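Local atomic coordinates of cellulase (Bacteroides salanitronis, PDB entry 6WQY), a protein that probably hydrolyses beta-1,4-glucan chains such as cellulose from within, as a broad-specificity endoglucanase whose glycoside hydrolase family 5 catalytic domain makes up this chain. Residues Y128-K133 and S143-Q148; K163-V168 and Q215-G220; T226-T231 and T288-K293. One frame throughout, in Å; residues are numbered along the deposited sequence.

Contact 1 (Y128-K133 and S143-Q148); sequences YWLDIK and SAVKAQ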
loop_
_atom_site.group_PDB
_atom_site.type_symbol
_atom_site.label_atom_id
_atom_site.label_comp_id
_atom_site.label_asym_id
_atom_site.label_seq_id
_atom_site.Cartn_x
_atom_site.Cartn_y
_atom_site.Cartn_z
ATOM N N TYR A 128 -6.125 -17.568 5.878
ATOM C CA TYR A 128 -7.004 -17.911 4.761
ATOM C C TYR A 128 -6.196 -18.632 3.679
ATOM O O TYR A 128 -5.162 -19.242 3.976
ATOM C CB TYR A 128 -7.717 -16.659 4.233
ATOM C CG TYR A 128 -8.423 -15.863 5.311
ATOM C CD1 TYR A 128 -9.545 -16.368 5.953
ATOM C CD2 TYR A 128 -7.978 -14.611 5.681
ATOM C CE1 TYR A 128 -10.195 -15.638 6.940
ATOM C CE2 TYR A 128 -8.622 -13.877 6.655
ATOM C CZ TYR A 128 -9.723 -14.399 7.278
ATOM O OH TYR A 128 -10.359 -13.663 8.260
ATOM N N TRP A 129 -6.636 -18.587 2.419
ATOM C CA TRP A 129 -5.996 -19.409 1.391
ATOM C C TRP A 129 -4.543 -19.010 1.151
ATOM O O TRP A 129 -3.719 -19.858 0.787
ATOM C CB TRP A 129 -6.768 -19.344 0.063
ATOM C CG TRP A 129 -6.767 -17.997 -0.609
ATOM C CD1 TRP A 129 -7.685 -17.002 -0.446
ATOM C CD2 TRP A 129 -5.806 -17.502 -1.556
ATOM N NE1 TRP A 129 -7.356 -15.923 -1.220
ATOM C CE2 TRP A 129 -6.215 -16.199 -1.921
ATOM C CE3 TRP A 129 -4.653 -18.031 -2.147
ATOM C CZ2 TRP A 129 -5.507 -15.423 -2.824
ATOM C CZ3 TRP A 129 -3.954 -17.263 -3.051
ATOM C CH2 TRP A 129 -4.382 -15.962 -3.381
ATOM N N LEU A 130 -4.219 -17.735 1.294
ATOM C CA LEU A 130 -2.890 -17.209 0.990
ATOM C C LEU A 130 -2.071 -17.437 2.251
ATOM O O LEU A 130 -2.020 -16.582 3.135
ATOM C CB LEU A 130 -3.051 -15.755 0.576
ATOM C CG LEU A 130 -1.830 -15.000 0.082
ATOM C CD1 LEU A 130 -1.093 -15.700 -1.032
ATOM C CD2 LEU A 130 -2.292 -13.622 -0.368
ATOM N N ASP A 131 -1.449 -18.623 2.349
ATOM C CA ASP A 131 -0.972 -19.211 3.610
ATOM C C ASP A 131 0.517 -19.537 3.542
ATOM O O ASP A 131 0.914 -20.642 3.166
ATOM C CB ASP A 131 -1.818 -20.479 3.847
ATOM C CG ASP A 131 -1.404 -21.264 5.068
ATOM O OD1 ASP A 131 -0.550 -20.833 5.864
ATOM O OD2 ASP A 131 -1.942 -22.407 5.216
ATOM N N ILE A 132 1.342 -18.561 3.932
ATOM C CA ILE A 132 2.797 -18.706 3.854
ATOM C C ILE A 132 3.305 -19.760 4.826
ATOM O O ILE A 132 4.285 -20.458 4.539
ATOM C CB ILE A 132 3.479 -17.341 4.071
ATOM C CG1 ILE A 132 4.989 -17.399 3.816
ATOM C CG2 ILE A 132 3.221 -16.821 5.488
ATOM C CD1 ILE A 132 5.363 -17.517 2.356
ATOM N N LYS A 133 2.683 -19.883 5.997
ATOM C CA LYS A 133 3.203 -20.805 6.995
ATOM C C LYS A 133 3.213 -22.228 6.460
ATOM O O LYS A 133 4.234 -22.922 6.512
ATOM C CB LYS A 133 2.388 -20.727 8.284
ATOM C CG LYS A 133 3.054 -21.511 9.422
ATOM C CD LYS A 133 2.359 -21.349 10.775
ATOM C CE LYS A 133 0.976 -21.987 10.776
ATOM N NZ LYS A 133 0.261 -21.825 12.079
ATOM N N SER A 143 1.897 -25.129 -4.094
ATOM C CA SER A 143 1.388 -25.203 -5.458
ATOM C C SER A 143 -0.029 -24.656 -5.556
ATOM O O SER A 143 -0.359 -23.957 -6.525
ATOM C CB SER A 143 1.438 -26.650 -5.950
ATOM O OG SER A 143 2.778 -27.055 -6.149
ATOM N N ALA A 144 -0.892 -24.974 -4.581
ATOM C CA ALA A 144 -2.267 -24.481 -4.611
ATOM C C ALA A 144 -2.332 -22.967 -4.436
ATOM O O ALA A 144 -3.163 -22.308 -5.069
ATOM C CB ALA A 144 -3.090 -25.181 -3.522
ATOM N N VAL A 145 -1.505 -22.409 -3.547
ATOM C CA VAL A 145 -1.465 -20.962 -3.380
ATOM C C VAL A 145 -1.044 -20.300 -4.680
ATOM O O VAL A 145 -1.654 -19.323 -5.125
ATOM C CB VAL A 145 -0.536 -20.555 -2.226
ATOM C CG1 VAL A 145 -0.409 -19.039 -2.182
ATOM C CG2 VAL A 145 -1.051 -21.087 -0.904
ATOM N N LYS A 146 0.017 -20.819 -5.295
ATOM C CA LYS A 146 0.484 -20.250 -6.550
ATOM C C LYS A 146 -0.572 -20.367 -7.641
ATOM O O LYS A 146 -0.753 -19.436 -8.437
ATOM C CB LYS A 146 1.777 -20.930 -6.979
ATOM C CG LYS A 146 2.974 -20.584 -6.093
ATOM C CD LYS A 146 4.190 -21.386 -6.511
ATOM C CE LYS A 146 5.413 -21.051 -5.694
ATOM N NZ LYS A 146 6.590 -21.890 -6.078
ATOM N N ALA A 147 -1.271 -21.496 -7.705
ATOM C CA ALA A 147 -2.293 -21.663 -8.731
ATOM C C ALA A 147 -3.403 -20.633 -8.561
ATOM O O ALA A 147 -3.889 -20.055 -9.537
ATOM C CB ALA A 147 -2.877 -23.072 -8.673
ATOM N N GLN A 148 -3.823 -20.398 -7.317
ATOM C CA GLN A 148 -4.869 -19.411 -7.059
ATOM C C GLN A 148 -4.376 -17.994 -7.355
ATOM O O GLN A 148 -5.097 -17.190 -7.965
ATOM C CB GLN A 148 -5.375 -19.546 -5.623
ATOM C CG GLN A 148 -6.484 -18.564 -5.318
ATOM C CD GLN A 148 -7.322 -18.922 -4.118
ATOM O OE1 GLN A 148 -7.158 -19.973 -3.511
ATOM N NE2 GLN A 148 -8.259 -18.049 -3.784
#

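Contact 2 (K163-V168 and Q215-G220); sequences KGNFLV and QTRYLG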
loop_
_atom_site.group_PDB
_atom_site.type_symbol
_atom_site.label_atom_id
_atom_site.label_comp_id
_atom_site.label_asym_id
_atom_site.label_seq_id
_atom_site.Cartn_x
_atom_site.Cartn_y
_atom_site.Cartn_z
ATOM N N LYS A 163 -6.547 -0.599 -19.633
ATOM C CA LYS A 163 -6.161 0.567 -18.852
ATOM C C LYS A 163 -4.687 0.887 -19.029
ATOM O O LYS A 163 -3.845 -0.014 -19.092
ATOM C CB LYS A 163 -6.452 0.334 -17.369
ATOM C CG LYS A 163 -7.907 0.058 -17.062
ATOM C CD LYS A 163 -8.831 1.176 -17.525
ATOM C CE LYS A 163 -10.229 0.985 -16.958
ATOM N NZ LYS A 163 -11.163 2.047 -17.414
ATOM N N GLY A 164 -4.380 2.174 -19.104
ATOM C CA GLY A 164 -3.014 2.638 -19.196
ATOM C C GLY A 164 -2.285 2.570 -17.866
ATOM O O GLY A 164 -2.754 2.010 -16.871
ATOM N N ASN A 165 -1.101 3.180 -17.864
ATOM C CA ASN A 165 -0.184 3.039 -16.744
ATOM C C ASN A 165 -0.528 3.932 -15.555
ATOM O O ASN A 165 0.230 3.925 -14.570
ATOM C CB ASN A 165 1.266 3.214 -17.193
ATOM C CG ASN A 165 1.854 1.926 -17.766
ATOM O OD1 ASN A 165 1.199 0.871 -17.779
ATOM N ND2 ASN A 165 3.107 1.991 -18.204
ATOM N N PHE A 166 -1.682 4.610 -15.549
ATOM C CA PHE A 166 -2.186 5.149 -14.288
ATOM C C PHE A 166 -2.447 4.027 -13.292
ATOM O O PHE A 166 -2.450 4.270 -12.078
ATOM C CB PHE A 166 -3.463 5.989 -14.479
ATOM C CG PHE A 166 -4.736 5.187 -14.558
ATOM C CD1 PHE A 166 -5.162 4.634 -15.752
ATOM C CD2 PHE A 166 -5.508 4.972 -13.421
ATOM C CE1 PHE A 166 -6.312 3.882 -15.823
ATOM C CE2 PHE A 166 -6.652 4.212 -13.488
ATOM C CZ PHE A 166 -7.060 3.664 -14.697
ATOM N N LEU A 167 -2.721 2.810 -13.786
ATOM C CA LEU A 167 -3.153 1.693 -12.956
ATOM C C LEU A 167 -1.986 0.754 -12.703
ATOM O O LEU A 167 -1.353 0.248 -13.642
ATOM C CB LEU A 167 -4.306 0.959 -13.628
ATOM C CG LEU A 167 -4.839 -0.256 -12.864
ATOM C CD1 LEU A 167 -5.381 0.103 -11.483
ATOM C CD2 LEU A 167 -5.934 -0.929 -13.704
ATOM N N VAL A 168 -1.734 0.522 -11.414
ATOM C CA VAL A 168 -0.688 -0.355 -10.894
ATOM C C VAL A 168 -1.348 -1.562 -10.239
ATOM O O VAL A 168 -2.373 -1.424 -9.565
ATOM C CB VAL A 168 0.126 0.420 -9.835
ATOM C CG1 VAL A 168 1.136 -0.467 -9.115
ATOM C CG2 VAL A 168 0.807 1.629 -10.442
ATOM N N GLN A 215 1.964 -5.928 -20.335
ATOM C CA GLN A 215 3.379 -6.248 -20.493
ATOM C C GLN A 215 4.279 -5.160 -19.936
ATOM O O GLN A 215 5.423 -5.438 -19.549
ATOM C CB GLN A 215 3.727 -6.438 -21.970
ATOM C CG GLN A 215 3.035 -7.600 -22.607
ATOM C CD GLN A 215 3.876 -8.264 -23.676
ATOM O OE1 GLN A 215 4.722 -7.626 -24.306
ATOM N NE2 GLN A 215 3.649 -9.552 -23.886
ATOM N N THR A 216 3.798 -3.916 -19.902
ATOM C CA THR A 216 4.616 -2.770 -19.524
ATOM C C THR A 216 4.040 -1.997 -18.341
ATOM O O THR A 216 4.513 -0.892 -18.050
ATOM C CB THR A 216 4.825 -1.831 -20.725
ATOM O OG1 THR A 216 3.568 -1.550 -21.350
ATOM C CG2 THR A 216 5.745 -2.471 -21.757
ATOM N N ARG A 217 3.043 -2.549 -17.663
ATOM C CA ARG A 217 2.431 -1.912 -16.502
ATOM C C ARG A 217 3.392 -1.930 -15.317
ATOM O O ARG A 217 4.142 -2.883 -15.121
ATOM C CB ARG A 217 1.163 -2.689 -16.130
ATOM C CG ARG A 217 0.316 -2.030 -15.051
ATOM C CD ARG A 217 -0.984 -2.763 -14.776
ATOM N NE ARG A 217 -1.765 -3.004 -15.974
ATOM C CZ ARG A 217 -2.408 -2.068 -16.663
ATOM N NH1 ARG A 217 -2.399 -0.806 -16.257
ATOM N NH2 ARG A 217 -3.061 -2.401 -17.773
ATOM N N TYR A 218 3.361 -0.862 -14.499
ATOM C CA TYR A 218 4.110 -0.869 -13.244
ATOM C C TYR A 218 3.406 -1.773 -12.239
ATOM O O TYR A 218 2.176 -1.739 -12.097
ATOM C CB TYR A 218 4.240 0.543 -12.660
ATOM C CG TYR A 218 5.065 1.492 -13.501
ATOM C CD1 TYR A 218 4.529 2.096 -14.615
ATOM C CD2 TYR A 218 6.393 1.771 -13.182
ATOM C CE1 TYR A 218 5.278 2.963 -15.391
ATOM C CE2 TYR A 218 7.151 2.624 -13.960
ATOM C CZ TYR A 218 6.589 3.229 -15.056
ATOM O OH TYR A 218 7.316 4.086 -15.849
ATOM N N LEU A 219 4.197 -2.594 -11.554
ATOM C CA LEU A 219 3.695 -3.541 -10.576
ATOM C C LEU A 219 4.407 -3.331 -9.247
ATOM O O LEU A 219 5.597 -2.987 -9.213
ATOM C CB LEU A 219 3.931 -4.984 -11.026
ATOM C CG LEU A 219 3.511 -5.318 -12.456
ATOM C CD1 LEU A 219 3.867 -6.765 -12.776
ATOM C CD2 LEU A 219 2.034 -5.068 -12.695
ATOM N N GLY A 220 3.679 -3.560 -8.150
ATOM C CA GLY A 220 4.247 -3.524 -6.809
ATOM C C GLY A 220 4.398 -4.932 -6.254
ATOM O O GLY A 220 3.510 -5.765 -6.417
HETATM O O HOH W 1 1.240 1.251 -14.176
HETATM O O HOH W 2 1.473 -0.479 -20.065
#

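Contact 3 (T226-T231 and T288-K293); sequences TNIDLT and TGQFAK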
loop_
_atom_site.group_PDB
_atom_site.type_symbol
_atom_site.label_atom_id
_atom_site.label_comp_id
_atom_site.label_asym_id
_atom_site.label_seq_id
_atom_site.Cartn_x
_atom_site.Cartn_y
_atom_site.Cartn_z
ATOM N N THR A 226 5.716 -6.515 4.918
ATOM C CA THR A 226 5.996 -5.136 4.493
ATOM C C THR A 226 6.959 -4.414 5.436
ATOM O O THR A 226 6.926 -3.182 5.558
ATOM C CB THR A 226 4.737 -4.311 4.203
ATOM O OG1 THR A 226 3.906 -4.194 5.363
ATOM C CG2 THR A 226 3.938 -4.909 3.077
ATOM N N ASN A 227 7.853 -5.156 6.067
ATOM C CA ASN A 227 8.791 -4.586 7.027
ATOM C C ASN A 227 10.078 -4.168 6.326
ATOM O O ASN A 227 10.662 -4.948 5.578
ATOM C CB ASN A 227 9.100 -5.635 8.089
ATOM C CG ASN A 227 10.114 -5.152 9.084
ATOM O OD1 ASN A 227 11.319 -5.410 8.955
ATOM N ND2 ASN A 227 9.657 -4.422 10.081
ATOM N N ILE A 228 10.525 -2.934 6.558
ATOM C CA ILE A 228 11.710 -2.450 5.846
ATOM C C ILE A 228 12.922 -3.359 6.065
ATOM O O ILE A 228 13.624 -3.717 5.108
ATOM C CB ILE A 228 12.009 -0.981 6.188
ATOM C CG1 ILE A 228 11.008 -0.076 5.456
ATOM C CG2 ILE A 228 13.452 -0.620 5.823
ATOM C CD1 ILE A 228 11.079 1.384 5.829
ATOM N N ASP A 229 13.207 -3.738 7.310
ATOM C CA ASP A 229 14.408 -4.533 7.552
ATOM C C ASP A 229 14.317 -5.900 6.883
ATOM O O ASP A 229 15.280 -6.367 6.255
ATOM C CB ASP A 229 14.668 -4.663 9.048
ATOM C CG ASP A 229 15.237 -3.398 9.623
ATOM O OD1 ASP A 229 16.388 -3.062 9.273
ATOM O OD2 ASP A 229 14.508 -2.718 10.375
ATOM N N LEU A 230 13.186 -6.580 7.027
ATOM C CA LEU A 230 13.067 -7.901 6.417
ATOM C C LEU A 230 13.057 -7.829 4.899
ATOM O O LEU A 230 13.441 -8.801 4.229
ATOM C CB LEU A 230 11.843 -8.645 6.930
ATOM C CG LEU A 230 11.849 -8.934 8.428
ATOM C CD1 LEU A 230 10.596 -9.716 8.808
ATOM C CD2 LEU A 230 13.085 -9.713 8.844
ATOM N N THR A 231 12.604 -6.703 4.348
ATOM C CA THR A 231 12.616 -6.492 2.903
ATOM C C THR A 231 14.045 -6.270 2.406
ATOM O O THR A 231 14.523 -6.975 1.506
ATOM C CB THR A 231 11.706 -5.311 2.547
ATOM O OG1 THR A 231 10.368 -5.611 2.965
ATOM C CG2 THR A 231 11.681 -5.039 1.047
ATOM N N THR A 288 14.722 8.532 9.248
ATOM C CA THR A 288 15.791 8.647 8.259
ATOM C C THR A 288 16.645 7.388 8.213
ATOM O O THR A 288 17.098 6.983 7.132
ATOM C CB THR A 288 16.649 9.887 8.512
ATOM O OG1 THR A 288 17.161 9.839 9.837
ATOM C CG2 THR A 288 15.832 11.154 8.335
ATOM N N GLY A 289 16.864 6.736 9.357
ATOM C CA GLY A 289 17.647 5.515 9.348
ATOM C C GLY A 289 16.991 4.399 8.563
ATOM O O GLY A 289 17.649 3.670 7.811
ATOM N N GLN A 290 15.683 4.227 8.738
ATOM C CA GLN A 290 14.968 3.190 8.007
ATOM C C GLN A 290 14.871 3.535 6.532
ATOM O O GLN A 290 15.045 2.660 5.673
ATOM C CB GLN A 290 13.586 2.986 8.619
ATOM C CG GLN A 290 13.621 2.409 10.018
ATOM C CD GLN A 290 14.348 1.083 10.056
ATOM O OE1 GLN A 290 15.540 1.030 10.348
ATOM N NE2 GLN A 290 13.633 0.008 9.752
ATOM N N PHE A 291 14.560 4.791 6.208
ATOM C CA PHE A 291 14.451 5.143 4.797
ATOM C C PHE A 291 15.821 5.082 4.114
ATOM O O PHE A 291 15.897 4.778 2.910
ATOM C CB PHE A 291 13.785 6.508 4.610
ATOM C CG PHE A 291 12.325 6.557 4.991
ATOM C CD1 PHE A 291 11.654 5.471 5.512
ATOM C CD2 PHE A 291 11.619 7.735 4.812
ATOM C CE1 PHE A 291 10.310 5.565 5.865
ATOM C CE2 PHE A 291 10.288 7.839 5.165
ATOM C CZ PHE A 291 9.635 6.760 5.690
ATOM N N ALA A 292 16.909 5.341 4.863
ATOM C CA ALA A 292 18.252 5.209 4.303
ATOM C C ALA A 292 18.533 3.777 3.875
ATOM O O ALA A 292 19.257 3.554 2.892
ATOM C CB ALA A 292 19.292 5.682 5.315
ATOM N N LYS A 293 17.989 2.789 4.593
ATOM C CA LYS A 293 18.181 1.397 4.179
ATOM C C LYS A 293 17.518 1.148 2.836
ATOM O O LYS A 293 18.090 0.486 1.959
ATOM C CB LYS A 293 17.619 0.449 5.241
ATOM C CG LYS A 293 18.323 0.521 6.579
ATOM C CD LYS A 293 17.651 -0.325 7.645
ATOM C CE LYS A 293 18.365 -0.213 8.972
ATOM N NZ LYS A 293 17.607 -0.860 10.084
HETATM O O HOH W 3 15.602 -1.392 12.563
#

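Contact 1 (Y128-K133 and S143-Q148)
Leu130 and Val145 bring the two backbones closest, with CA atoms 5.9 Å apart, where the loop before helix 132-135 runs past the early turns of helix 139-159. Leu130 is the centre of an inverse gamma turn, and Asp131 after it takes the N-cap position of the short helix, its OD1 accepting from Asp134 N and from Ser126 OG. No hydrogen bond joins the two segments; the contact is made by stacking and apolar packing. Trp129 buries the largest share of any residue here. Its CG sits between the backbone N and the carbonyl carbon (chi1 66°), which turns the indole toward the helix, and Gln148 reaches it with an extended chain. The amide of Gln148 lies flat on one indole face, the two planes only 11° apart, with CD 3.3 Å from Trp129 CD2. Further back along the same side chain, Gln148 CG adds a CH-pi contact, 3.7 Å from the centroid of the six-membered ring. The opposite indole face is covered by Leu130 CB. All this lies in the beta-alpha connection that leaves the C-terminal end of strand 114-118 of the family 5 TIM barrel and leads, through helix 139-159, to strand 167-170; here Trp129 NE1 is held by Asp122 OD2 rather than by the glutamine. With an alanine in place of Trp129, the Gln148 amide would probably lose the flat surface it stacks on, and Asp122 its indole donor. Val145 works with both branches: CG1 touches Leu130 CD1 at 3.6 Å, while CG2 rests against Trp129 O at 3.4 Å. Leu130 and Val145 both go on to touch Trp199 of helix 191-209.

Contact 2 (K163-V168 and Q215-G220)
Arg217 starts with CG anti to the backbone N (chi1 -172°), runs straight through chi2, then bends at chi3 (-53°), and that bend swings its guanidinium across to Lys163 and the type I turn from Gly164 to Leu167. There three backbone carbonyls meet it at the edge, near the plane of the group. NH2 donates to Lys163 O at 2.8 Å, and NH1 serves both Gly164 O at 2.9 Å and Leu167 O at 3.0 Å. The bond to Leu167 O is the straightest, 165° at the hydrogen. Gly164 O also takes Leu167 N, the bond that closes the type I turn; the two donors arrive from opposite faces of its carbonyl plane. On the far side of the group, NE is held by Asn214 OD1, so the guanidinium is fixed in rotation from both ends, and its positive charge probably polarises the carbonyls gathered around it. Beside it, Asn165 ND2 donates to Thr216 O at 3.2 Å from above that carbonyl's plane. The same ND2 lies 3.7 Å from Tyr218 CE1, with amide and ring steeply inclined. Tyr218 OH itself is hydrogen-bonded to Gly21 O. Two waters bridge the two segments: one donates to Asn165 O and Leu167 O and accepts from Tyr218 N, while the other links Asn165 OD1 with Thr216 OG1. Further up, Val168 CA packs on Tyr218 O at 3.4 Å in a CA-H...O contact. These are the entries to strands 167-170 and 219-222, neighbouring parallel strands joined by a beta-alpha-beta crossover, and the arginine binds their N-terminal ends together at the floor of the beta/alpha TIM barrel.

Contact 3 (T226-T231 and T288-K293)
Asp229 takes two bonds from the helix across from it, in the modelled conformer described here, one of two. Asp229 OD1 accepts Lys293 NZ at 2.6 Å on its syn lone pair, the side of the other oxygen, in a salt bridge. Gln290 NE2 donates to Asp229 OD2 at 2.9 Å, coming from above the carboxylate plane, and the amide and carboxylate are turned 44° against each other. Behind these bonds the two donors are themselves tied: Lys293 NZ also donates to Gln290 OE1 at 2.8 Å, in the carbonyl plane and on a lone pair. A water completes the cluster, giving a hydrogen to Asp229 OD2 and a longer one to Gln290 OE1. The bend at chi2 (-58°) brings the Gln290 amide to where its NE2 meets the aspartate and its OE1 the lysine, whereas Lys293 arrives with its chain extended beyond CG. The ammonium between two oxygens probably stabilises the carboxylate as an anion. Beneath this polar patch lies the apolar part. Ile228 CG2 sits 3.6 Å from Gln290 O, and Ile228 CD1 lies at the edge of the Phe291 ring, 4.1 Å from Phe291 CD1. What positions Asp229 and Ile228 is the start of their helix: Asn227 is its N-cap, with OD1 taking Leu230 N at 2.9 Å on an in-plane lone pair. Asn227 O in turn receives both the backbone N and the OG1 of Thr231. Around the pair, Ile228 also packs on Val250 of strand 246-251 and Met294 of helix 284-299. Phe291 meets Phe252 edge-to-face and continues against Val331, Ala334 and Ala335, so that helix 284-299 lies between the short helix 228-234 and helix 318-337 outside the barrel strands.

In the fold
From the N terminus, contact 1 comes first, closing a short, mostly helical loop of nine residues between 128-133 and 143-148 in the connection after barrel strand 114-118. Helix 139-159 then leads to strand 167-170, where contact 2 begins; it spans the crossover through helix 191-209 and joins that strand to 219-222. Helix 228-234 follows directly and opens contact 3, which closes over strand 246-251 to reach helix 284-299. The three are in series, neither nested nor crossed, and none touches another: centres lie 24 to 27 Å apart. Contact 2 ties barrel strands together, while contact 1 sets a loop and the start of a short helix against helix 139-159, and contact 3 joins two helices.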